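Local coordinates for putative fusidic acid resistance protein (Staphylococcus aureus, PDB 2YB5) that confers resistance to the antibiotic fusidic acid, probably by binding elongation factor G and clearing it from the ribosome, at residues Y10-V15 / E79-I84; R100-L105 / S128-I133; S165-F170 / G187-Y192. One frame throughout, in Å; residues are numbered along the deposited sequence.

In the fold
The three contacts follow one another along the chain, each closing before the next opens. Interaction 1 belongs to the all-helical N-terminal region and joins helix 9-27 to the end of helix 70-80. Interactions 2 and 3 both reach the five-stranded antiparallel sheet of the zinc-finger region: strand 130-136 is second in its order, and strands 167-172 and 186-191 are fourth and fifth. Their centres lie about 18 Å apart, and they touch through K131, whose amine probably hydrogen-bonds to the carbonyl of Y192. The centre of interaction 1 is about 31 Å from that of interaction 2 and 26 Å from that of interaction 3, which fits a protein of two distinct parts.

Interaction 1: residues Y10-V15 / E79-I84; sequences YKFVKV and ELKVYI
F12 reaches out from helix 9-27 and sets its ring among three side chains of the 79-84 segment. I84 takes one face of it: CD1 stands 3.9 Å from the ring centroid and 19° off the ring normal, a CH-pi contact, displaced toward the rim so that its nearest ring atom is CG of F12, at 3.7 Å. L80 meets the ring at its edge instead, with its CB 4.1 Å from CE1 of F12. Phenylalanine suits this place, since its broad flat ring can offer a face and an edge at once. At the far end of the ring, CZ of F12 has CG of K81 at 3.9 Å, an oblique approach. K81 can border this apolar group because it offers methylenes near the backbone, while its extended chain carries the amine well past them. V15, one helical turn after F12, adds a looser touch, its CG1 lying 4.4 Å from CD1 of L80. Both segments lie in the helical domain assigned to the elongation factor G-binding family, and here the contact ties its first helix to the end of helix 70-80. The first torsion of F12 (chi1 179°) swings CG away from the backbone N and lays the ring against I84 and L80. On the other side, the helix tightens into a 3-10 turn: Y83 N bonds to L80 O at 2.7 Å and I84 N to K81 O at 3.2 Å. That turn puts L80, K81 and I84 where all three can meet one ring. Further out, I7 also touches F12, and the backbone of I7 is hydrogen-bonded to that of Y83. Compact, branched V15 fits its buried place between helices, packing also on I45, I48 and F49 of helix 35-50, while L80 leans on I56.

Interaction 2: residues R100-L105 / S128-I133; sequences RKVKKL and SNRKYI
Y132, on strand 130-136 of the antiparallel sheet in the zinc-finger domain, is the side chain on which loop 100-105 settles, close to the protein surface. The strand is entered through a G1 beta bulge, in which N129 and R130 both face D125. The apolar contacts come first. L105 lays its CD1 over one face of the Y132 ring, 3.4 Å from CE1 of Y132; an extended first torsion followed by chi2 at 68° turns this methyl onto the ring. R130 covers the opposite face with its CG, 4.0 Å above the ring plane. A long arginine suits this place, because its aliphatic part lies on the tyrosine while its bend at chi3 helps bring the guanidinium round to the phenol oxygen. V102 approaches from the loop and divides its two methyls: CG1 sits 3.5 Å from Y132 OH and also meets the guanidinium edge in plane, while CG2 comes 3.8 Å from R130 NH1. Beyond the two segments, F99 meets the tyrosine ring edge-to-face, and Y146 touches both V102 and R130. The polar contacts converge on the phenol oxygen. NH1 of R130 donates to Y132 OH at 3.1 Å through a moderately bent bond (154°), the oxygen tilted 16° out of the guanidinium plane. Y132 OH in turn donates to a water 2.9 Å away, which donates to K104 O at 2.7 Å.

Interaction 3: residues S165-F170 / G187-Y192; sequences SDTSLF and GDYICY. With ZN (zinc ion), chain C.
S168 and I190 form a hydrogen-bonded antiparallel pair, with S168 N to I190 O at 2.9 Å and I190 N to S168 O at 3.0 Å, and F170 and D188 form the next. These pairs turn their side chains to one face, where the tight packing lies. CD1 of I190 presses on CB of F170 at 3.5 Å and meets the ring obliquely, a reach set by chi1 (62°), which puts CG1 between backbone N and carbonyl carbon; F210 of helix 204-214 covers both residues. S168 is small enough to sit beside Y192, and its OG is hydrogen-bonded to S150 O. The other face is looser and more exposed. There L169 and Y189 are paired, and CB of L169 stands over the face of the Y189 ring, 4.0 Å from its centroid and 17° off the normal. Y189 suits the solvent side, a broad ring ending in a hydroxyl, and L169 shields its apolar branch against that ring. Near the zinc end the chain turns a corner at D166, yet a nearly straight bond (176°) from Y192 N to D166 O, 3.0 Å long, keeps the segments together. C191 and T167 are paired but their side chains diverge; SG of C191 lies near OG of S165 and binds the zinc ion at 2.1 Å. C158, C161 and C197 complete the four-cysteine site, consistent with the treble-clef zinc finger of this family.

Interaction 1: residues Y10-V15 / E79-I84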
loop_
_atom_site.group_PDB
_atom_site.type_symbol
_atom_site.label_atom_id
_atom_site.label_comp_id
_atom_site.label_asym_id
_atom_site.label_seq_id
_atom_site.Cartn_x
_atom_site.Cartn_y
_atom_site.Cartn_z
ATOM N N TYR A 10 1.713 -4.593 0.540
ATOM C CA TYR A 10 1.945 -3.994 -0.786
ATOM C C TYR A 10 2.081 -5.039 -1.922
ATOM O O TYR A 10 1.664 -4.783 -3.041
ATOM C CB TYR A 10 3.125 -3.023 -0.769
ATOM C CG TYR A 10 4.478 -3.622 -0.482
ATOM C CD1 TYR A 10 5.273 -4.131 -1.509
ATOM C CD2 TYR A 10 4.990 -3.634 0.810
ATOM C CE1 TYR A 10 6.530 -4.663 -1.250
ATOM C CE2 TYR A 10 6.238 -4.163 1.079
ATOM C CZ TYR A 10 7.003 -4.672 0.050
ATOM O OH TYR A 10 8.243 -5.187 0.334
ATOM N N LYS A 11 2.622 -6.219 -1.619
ATOM C CA LYS A 11 2.676 -7.314 -2.601
ATOM C C LYS A 11 1.290 -7.844 -2.924
ATOM O O LYS A 11 1.026 -8.225 -4.069
ATOM C CB LYS A 11 3.572 -8.469 -2.135
ATOM C CG LYS A 11 5.064 -8.137 -2.122
ATOM C CD LYS A 11 5.656 -8.153 -3.529
ATOM C CE LYS A 11 7.141 -7.784 -3.556
ATOM N NZ LYS A 11 7.727 -7.984 -4.934
ATOM N N PHE A 12 0.405 -7.861 -1.931
ATOM C CA PHE A 12 -0.972 -8.261 -2.165
ATOM C C PHE A 12 -1.701 -7.268 -3.073
ATOM O O PHE A 12 -2.525 -7.659 -3.895
ATOM C CB PHE A 12 -1.737 -8.440 -0.849
ATOM C CG PHE A 12 -3.179 -8.830 -1.048
ATOM C CD1 PHE A 12 -3.533 -10.160 -1.195
ATOM C CD2 PHE A 12 -4.174 -7.861 -1.117
ATOM C CE1 PHE A 12 -4.864 -10.529 -1.385
ATOM C CE2 PHE A 12 -5.504 -8.222 -1.327
ATOM C CZ PHE A 12 -5.849 -9.557 -1.456
ATOM N N VAL A 13 -1.392 -5.987 -2.921
ATOM C CA VAL A 13 -1.982 -4.962 -3.767
ATOM C C VAL A 13 -1.528 -5.177 -5.202
ATOM O O VAL A 13 -2.339 -5.095 -6.134
ATOM C CB VAL A 13 -1.639 -3.549 -3.271
ATOM C CG1 VAL A 13 -2.164 -2.494 -4.233
ATOM C CG2 VAL A 13 -2.230 -3.342 -1.878
ATOM N N LYS A 14 -0.250 -5.515 -5.371
ATOM C CA LYS A 14 0.284 -5.829 -6.704
ATOM C C LYS A 14 -0.401 -7.081 -7.289
ATOM O O LYS A 14 -0.859 -7.036 -8.428
ATOM C CB LYS A 14 1.808 -5.997 -6.660
ATOM C CG LYS A 14 2.470 -6.234 -8.003
ATOM C CD LYS A 14 2.483 -4.989 -8.858
ATOM C CE LYS A 14 3.081 -5.292 -10.214
ATOM N NZ LYS A 14 3.186 -4.091 -11.096
ATOM N N VAL A 15 -0.482 -8.172 -6.517
ATOM C CA VAL A 15 -1.173 -9.390 -6.974
ATOM C C VAL A 15 -2.579 -9.050 -7.502
ATOM O O VAL A 15 -2.983 -9.512 -8.570
ATOM C CB VAL A 15 -1.283 -10.490 -5.874
ATOM C CG1 VAL A 15 -2.226 -11.596 -6.314
ATOM C CG2 VAL A 15 0.084 -11.098 -5.536
ATOM N N GLU A 79 -9.538 -15.268 -0.138
ATOM C CA GLU A 79 -8.960 -16.503 0.398
ATOM C C GLU A 79 -7.444 -16.385 0.547
ATOM O O GLU A 79 -6.850 -17.065 1.390
ATOM C CB GLU A 79 -9.302 -17.700 -0.493
ATOM C CG GLU A 79 -10.737 -18.183 -0.365
ATOM C CD GLU A 79 -11.036 -19.375 -1.261
ATOM O OE1 GLU A 79 -10.644 -19.358 -2.448
ATOM O OE2 GLU A 79 -11.669 -20.335 -0.774
ATOM N N LEU A 80 -6.826 -15.539 -0.282
ATOM C CA LEU A 80 -5.396 -15.246 -0.168
ATOM C C LEU A 80 -5.079 -14.346 1.031
ATOM O O LEU A 80 -3.965 -14.398 1.556
ATOM C CB LEU A 80 -4.857 -14.594 -1.448
ATOM C CG LEU A 80 -4.762 -15.449 -2.706
ATOM C CD1 LEU A 80 -4.330 -14.593 -3.882
ATOM C CD2 LEU A 80 -3.792 -16.595 -2.496
ATOM N N LYS A 81 -6.043 -13.533 1.475
ATOM C CA LYS A 81 -5.793 -12.571 2.562
ATOM C C LYS A 81 -5.174 -13.222 3.792
ATOM O O LYS A 81 -4.513 -12.549 4.592
ATOM C CB LYS A 81 -7.067 -11.806 2.949
ATOM C CG LYS A 81 -7.439 -10.720 1.940
ATOM C CD LYS A 81 -8.613 -9.866 2.399
ATOM C CE LYS A 81 -8.995 -8.861 1.321
ATOM N NZ LYS A 81 -10.097 -7.945 1.726
ATOM N N VAL A 82 -5.387 -14.527 3.925
ATOM C CA VAL A 82 -4.832 -15.317 5.024
ATOM C C VAL A 82 -3.301 -15.350 4.991
ATOM O O VAL A 82 -2.665 -15.467 6.034
ATOM C CB VAL A 82 -5.377 -16.774 5.000
ATOM C CG1 VAL A 82 -6.905 -16.783 5.084
ATOM C CG2 VAL A 82 -4.904 -17.518 3.758
ATOM N N TYR A 83 -2.716 -15.226 3.798
ATOM C CA TYR A 83 -1.256 -15.242 3.652
ATOM C C TYR A 83 -0.602 -13.859 3.821
ATOM O O TYR A 83 0.606 -13.737 3.639
ATOM C CB TYR A 83 -0.850 -15.840 2.290
ATOM C CG TYR A 83 -1.282 -17.282 2.043
ATOM C CD1 TYR A 83 -1.374 -18.205 3.084
ATOM C CD2 TYR A 83 -1.567 -17.727 0.753
ATOM C CE1 TYR A 83 -1.761 -19.523 2.848
ATOM C CE2 TYR A 83 -1.953 -19.048 0.508
ATOM C CZ TYR A 83 -2.047 -19.937 1.562
ATOM O OH TYR A 83 -2.428 -21.244 1.332
ATOM N N ILE A 84 -1.383 -12.829 4.157
ATOM C CA ILE A 84 -0.848 -11.468 4.300
ATOM C C ILE A 84 -0.222 -11.249 5.677
ATOM O O ILE A 84 -0.885 -11.430 6.702
ATOM C CB ILE A 84 -1.943 -10.386 4.127
ATOM C CG1 ILE A 84 -2.605 -10.479 2.751
ATOM C CG2 ILE A 84 -1.356 -8.996 4.333
ATOM C CD1 ILE A 84 -3.770 -9.505 2.561
#

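Interaction 2: residues R100-L105 / S128-I133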
loop_
_atom_site.group_PDB
_atom_site.type_symbol
_atom_site.label_atom_id
_atom_site.label_comp_id
_atom_site.label_asym_id
_atom_site.label_seq_id
_atom_site.Cartn_x
_atom_site.Cartn_y
_atom_site.Cartn_z
ATOM N N ARG A 100 9.469 11.629 19.764
ATOM C CA ARG A 100 9.971 12.079 21.080
ATOM C C ARG A 100 9.836 13.587 21.326
ATOM O O ARG A 100 9.574 14.010 22.451
ATOM C CB ARG A 100 11.452 11.667 21.211
ATOM C CG ARG A 100 12.194 12.152 22.457
ATOM C CD ARG A 100 11.825 11.361 23.692
ATOM N NE ARG A 100 12.337 9.989 23.616
ATOM C CZ ARG A 100 13.559 9.602 23.983
ATOM N NH1 ARG A 100 14.441 10.475 24.477
ATOM N NH2 ARG A 100 13.904 8.324 23.853
ATOM N N LYS A 101 10.030 14.390 20.285
ATOM C CA LYS A 101 9.983 15.849 20.429
ATOM C C LYS A 101 8.562 16.422 20.480
ATOM O O LYS A 101 8.387 17.599 20.811
ATOM C CB LYS A 101 10.762 16.528 19.297
ATOM C CG LYS A 101 12.270 16.301 19.348
ATOM C CD LYS A 101 12.945 17.027 18.198
ATOM C CE LYS A 101 14.443 16.769 18.142
ATOM N NZ LYS A 101 15.080 17.504 16.995
ATOM N N VAL A 102 7.563 15.606 20.148
ATOM C CA VAL A 102 6.173 16.046 20.148
ATOM C C VAL A 102 5.600 15.856 21.547
ATOM O O VAL A 102 5.475 14.731 22.025
ATOM C CB VAL A 102 5.341 15.266 19.103
ATOM C CG1 VAL A 102 3.866 15.651 19.160
ATOM C CG2 VAL A 102 5.902 15.506 17.708
ATOM N N LYS A 103 5.272 16.961 22.208
ATOM C CA LYS A 103 4.760 16.914 23.579
ATOM C C LYS A 103 3.317 16.400 23.636
ATOM O O LYS A 103 2.938 15.693 24.573
ATOM C CB LYS A 103 4.855 18.297 24.231
ATOM N N LYS A 104 2.520 16.761 22.631
ATOM C CA LYS A 104 1.100 16.414 22.592
ATOM C C LYS A 104 0.844 15.569 21.351
ATOM O O LYS A 104 0.637 16.117 20.265
ATOM C CB LYS A 104 0.257 17.701 22.566
ATOM C CG LYS A 104 0.244 18.446 23.912
ATOM C CD LYS A 104 -0.238 19.897 23.807
ATOM C CE LYS A 104 -0.252 20.555 25.198
ATOM N NZ LYS A 104 -0.693 21.983 25.193
ATOM N N LEU A 105 0.895 14.244 21.503
ATOM C CA LEU A 105 0.809 13.331 20.351
ATOM C C LEU A 105 -0.567 12.686 20.235
ATOM O O LEU A 105 -0.916 11.806 21.020
ATOM C CB LEU A 105 1.885 12.232 20.427
ATOM C CG LEU A 105 1.879 11.219 19.263
ATOM C CD1 LEU A 105 2.301 11.874 17.956
ATOM C CD2 LEU A 105 2.754 9.997 19.555
ATOM N N SER A 128 -3.825 20.477 14.616
ATOM C CA SER A 128 -2.536 21.098 14.284
ATOM C C SER A 128 -2.229 20.987 12.788
ATOM O O SER A 128 -1.108 21.273 12.344
ATOM C CB SER A 128 -1.406 20.480 15.124
ATOM O OG SER A 128 -1.698 19.144 15.503
ATOM N N ASN A 129 -3.243 20.595 12.016
ATOM C CA ASN A 129 -3.115 20.400 10.582
ATOM C C ASN A 129 -1.890 19.558 10.219
ATOM O O ASN A 129 -1.079 19.918 9.379
ATOM C CB ASN A 129 -3.136 21.753 9.884
ATOM C CG ASN A 129 -4.513 22.386 9.924
ATOM O OD1 ASN A 129 -5.434 21.920 9.246
ATOM N ND2 ASN A 129 -4.678 23.422 10.744
ATOM N N ARG A 130 -1.791 18.413 10.867
ATOM C CA ARG A 130 -0.619 17.565 10.772
ATOM C C ARG A 130 -1.015 16.184 10.254
ATOM O O ARG A 130 -2.145 15.744 10.456
ATOM C CB ARG A 130 0.005 17.459 12.163
ATOM C CG ARG A 130 1.364 16.785 12.219
ATOM C CD ARG A 130 1.959 16.911 13.624
ATOM N NE ARG A 130 2.416 18.270 13.911
ATOM C CZ ARG A 130 3.041 18.643 15.027
ATOM N NH1 ARG A 130 3.307 17.765 15.989
ATOM N NH2 ARG A 130 3.413 19.903 15.177
ATOM N N LYS A 131 -0.090 15.525 9.559
ATOM C CA LYS A 131 -0.186 14.090 9.305
ATOM C C LYS A 131 1.066 13.436 9.862
ATOM O O LYS A 131 2.171 13.964 9.710
ATOM C CB LYS A 131 -0.339 13.748 7.805
ATOM C CG LYS A 131 -0.406 12.236 7.504
ATOM C CD LYS A 131 -0.314 11.892 6.026
ATOM C CE LYS A 131 -1.541 12.298 5.203
ATOM N NZ LYS A 131 -2.762 11.555 5.634
ATOM N N TYR A 132 0.861 12.296 10.513
ATOM C CA TYR A 132 1.921 11.442 11.008
ATOM C C TYR A 132 1.965 10.197 10.137
ATOM O O TYR A 132 0.911 9.678 9.752
ATOM C CB TYR A 132 1.603 11.006 12.437
ATOM C CG TYR A 132 1.654 12.100 13.452
ATOM C CD1 TYR A 132 2.844 12.421 14.078
ATOM C CD2 TYR A 132 0.511 12.801 13.812
ATOM C CE1 TYR A 132 2.906 13.402 15.018
ATOM C CE2 TYR A 132 0.563 13.796 14.762
ATOM C CZ TYR A 132 1.768 14.093 15.359
ATOM O OH TYR A 132 1.857 15.075 16.312
ATOM N N ILE A 133 3.170 9.713 9.839
ATOM C CA ILE A 133 3.353 8.513 9.032
ATOM C C ILE A 133 4.355 7.593 9.718
ATOM O O ILE A 133 5.456 8.012 9.994
ATOM C CB ILE A 133 3.836 8.859 7.602
ATOM C CG1 ILE A 133 2.680 9.448 6.784
ATOM C CG2 ILE A 133 4.427 7.626 6.902
ATOM C CD1 ILE A 133 3.125 10.351 5.601
HETATM O O HOH W 1 -0.523 15.457 17.877
#

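Interaction 3: residues S165-F170 / G187-Y192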
loop_
_atom_site.group_PDB
_atom_site.type_symbol
_atom_site.label_atom_id
_atom_site.label_comp_id
_atom_site.label_asym_id
_atom_site.label_seq_id
_atom_site.Cartn_x
_atom_site.Cartn_y
_atom_site.Cartn_z
ATOM N N SER A 165 -5.769 11.071 -6.830
ATOM C CA SER A 165 -6.601 11.056 -5.625
ATOM C C SER A 165 -6.867 12.471 -5.119
ATOM O O SER A 165 -6.406 13.445 -5.713
ATOM C CB SER A 165 -5.929 10.232 -4.518
ATOM O OG SER A 165 -4.977 10.996 -3.807
ATOM N N ASP A 166 -7.616 12.573 -4.023
ATOM C CA ASP A 166 -7.770 13.843 -3.325
ATOM C C ASP A 166 -6.493 14.055 -2.526
ATOM O O ASP A 166 -6.242 13.340 -1.554
ATOM C CB ASP A 166 -8.994 13.830 -2.412
ATOM C CG ASP A 166 -10.308 13.702 -3.179
ATOM O OD1 ASP A 166 -10.438 14.287 -4.271
ATOM O OD2 ASP A 166 -11.218 13.014 -2.674
ATOM N N THR A 167 -5.674 15.008 -2.962
ATOM C CA THR A 167 -4.338 15.193 -2.422
ATOM C C THR A 167 -4.192 16.525 -1.696
ATOM O O THR A 167 -4.986 17.440 -1.882
ATOM C CB THR A 167 -3.271 15.127 -3.539
ATOM O OG1 THR A 167 -3.301 16.336 -4.303
ATOM C CG2 THR A 167 -3.513 13.923 -4.461
ATOM N N SER A 168 -3.177 16.615 -0.848
ATOM C CA SER A 168 -2.781 17.889 -0.258
ATOM C C SER A 168 -1.281 17.903 -0.108
ATOM O O SER A 168 -0.625 16.849 -0.108
ATOM C CB SER A 168 -3.402 18.091 1.114
ATOM O OG SER A 168 -4.810 18.018 1.052
ATOM N N LEU A 169 -0.743 19.104 0.050
ATOM C CA LEU A 169 0.689 19.283 0.138
ATOM C C LEU A 169 1.142 18.912 1.539
ATOM O O LEU A 169 0.711 19.519 2.522
ATOM C CB LEU A 169 1.076 20.730 -0.185
ATOM C CG LEU A 169 2.568 21.057 -0.155
ATOM C CD1 LEU A 169 3.352 20.158 -1.115
ATOM C CD2 LEU A 169 2.784 22.547 -0.487
ATOM N N PHE A 170 2.009 17.906 1.613
ATOM C CA PHE A 170 2.606 17.478 2.870
ATOM C C PHE A 170 3.987 18.117 2.979
ATOM O O PHE A 170 4.874 17.806 2.188
ATOM C CB PHE A 170 2.724 15.950 2.901
ATOM C CG PHE A 170 3.408 15.412 4.129
ATOM C CD1 PHE A 170 4.796 15.337 4.203
ATOM C CD2 PHE A 170 2.662 14.939 5.209
ATOM C CE1 PHE A 170 5.428 14.805 5.349
ATOM C CE2 PHE A 170 3.286 14.420 6.347
ATOM C CZ PHE A 170 4.661 14.361 6.419
ATOM N N GLY A 187 8.650 18.735 0.640
ATOM C CA GLY A 187 7.422 17.994 0.613
ATOM C C GLY A 187 6.884 17.759 -0.763
ATOM O O GLY A 187 7.533 18.067 -1.769
ATOM N N ASP A 188 5.690 17.190 -0.799
ATOM C CA ASP A 188 4.984 17.000 -2.042
ATOM C C ASP A 188 3.522 16.690 -1.789
ATOM O O ASP A 188 3.101 16.522 -0.644
ATOM C CB ASP A 188 5.635 15.890 -2.878
ATOM C CG ASP A 188 5.620 16.201 -4.371
ATOM O OD1 ASP A 188 4.733 16.952 -4.829
ATOM O OD2 ASP A 188 6.489 15.675 -5.096
ATOM N N TYR A 189 2.753 16.636 -2.867
ATOM C CA TYR A 189 1.342 16.295 -2.791
ATOM C C TYR A 189 1.150 14.785 -2.616
ATOM O O TYR A 189 1.686 13.993 -3.379
ATOM C CB TYR A 189 0.587 16.813 -4.028
ATOM C CG TYR A 189 0.375 18.328 -3.976
ATOM C CD1 TYR A 189 1.361 19.210 -4.417
ATOM C CD2 TYR A 189 -0.800 18.873 -3.461
ATOM C CE1 TYR A 189 1.180 20.589 -4.359
ATOM C CE2 TYR A 189 -0.990 20.260 -3.402
ATOM C CZ TYR A 189 0.004 21.105 -3.849
ATOM O OH TYR A 189 -0.182 22.467 -3.790
ATOM N N ILE A 190 0.374 14.421 -1.596
ATOM C CA ILE A 190 0.046 13.037 -1.302
ATOM C C ILE A 190 -1.438 12.890 -0.953
ATOM O O ILE A 190 -2.130 13.881 -0.694
ATOM C CB ILE A 190 0.887 12.482 -0.128
ATOM C CG1 ILE A 190 0.607 13.269 1.166
ATOM C CG2 ILE A 190 2.374 12.486 -0.479
ATOM C CD1 ILE A 190 1.366 12.748 2.402
ATOM N N CYS A 191 -1.902 11.643 -0.923
ATOM C CA CYS A 191 -3.281 11.333 -0.571
ATOM C C CYS A 191 -3.580 11.927 0.803
ATOM O O CYS A 191 -2.848 11.695 1.757
ATOM C CB CYS A 191 -3.507 9.822 -0.542
ATOM S SG CYS A 191 -3.321 8.890 -2.145
ATOM N N TYR A 192 -4.643 12.719 0.898
ATOM C CA TYR A 192 -5.077 13.226 2.184
ATOM C C TYR A 192 -5.401 12.069 3.137
ATOM O O TYR A 192 -5.048 12.099 4.318
ATOM C CB TYR A 192 -6.318 14.097 2.033
ATOM C CG TYR A 192 -6.633 14.831 3.308
ATOM C CD1 TYR A 192 -5.851 15.906 3.706
ATOM C CD2 TYR A 192 -7.679 14.427 4.138
ATOM C CE1 TYR A 192 -6.107 16.580 4.888
ATOM C CE2 TYR A 192 -7.947 15.099 5.318
ATOM C CZ TYR A 192 -7.148 16.173 5.689
ATOM O OH TYR A 192 -7.386 16.875 6.844
HETATM ZN ZN ZN C . -1.430 7.930 -2.299
#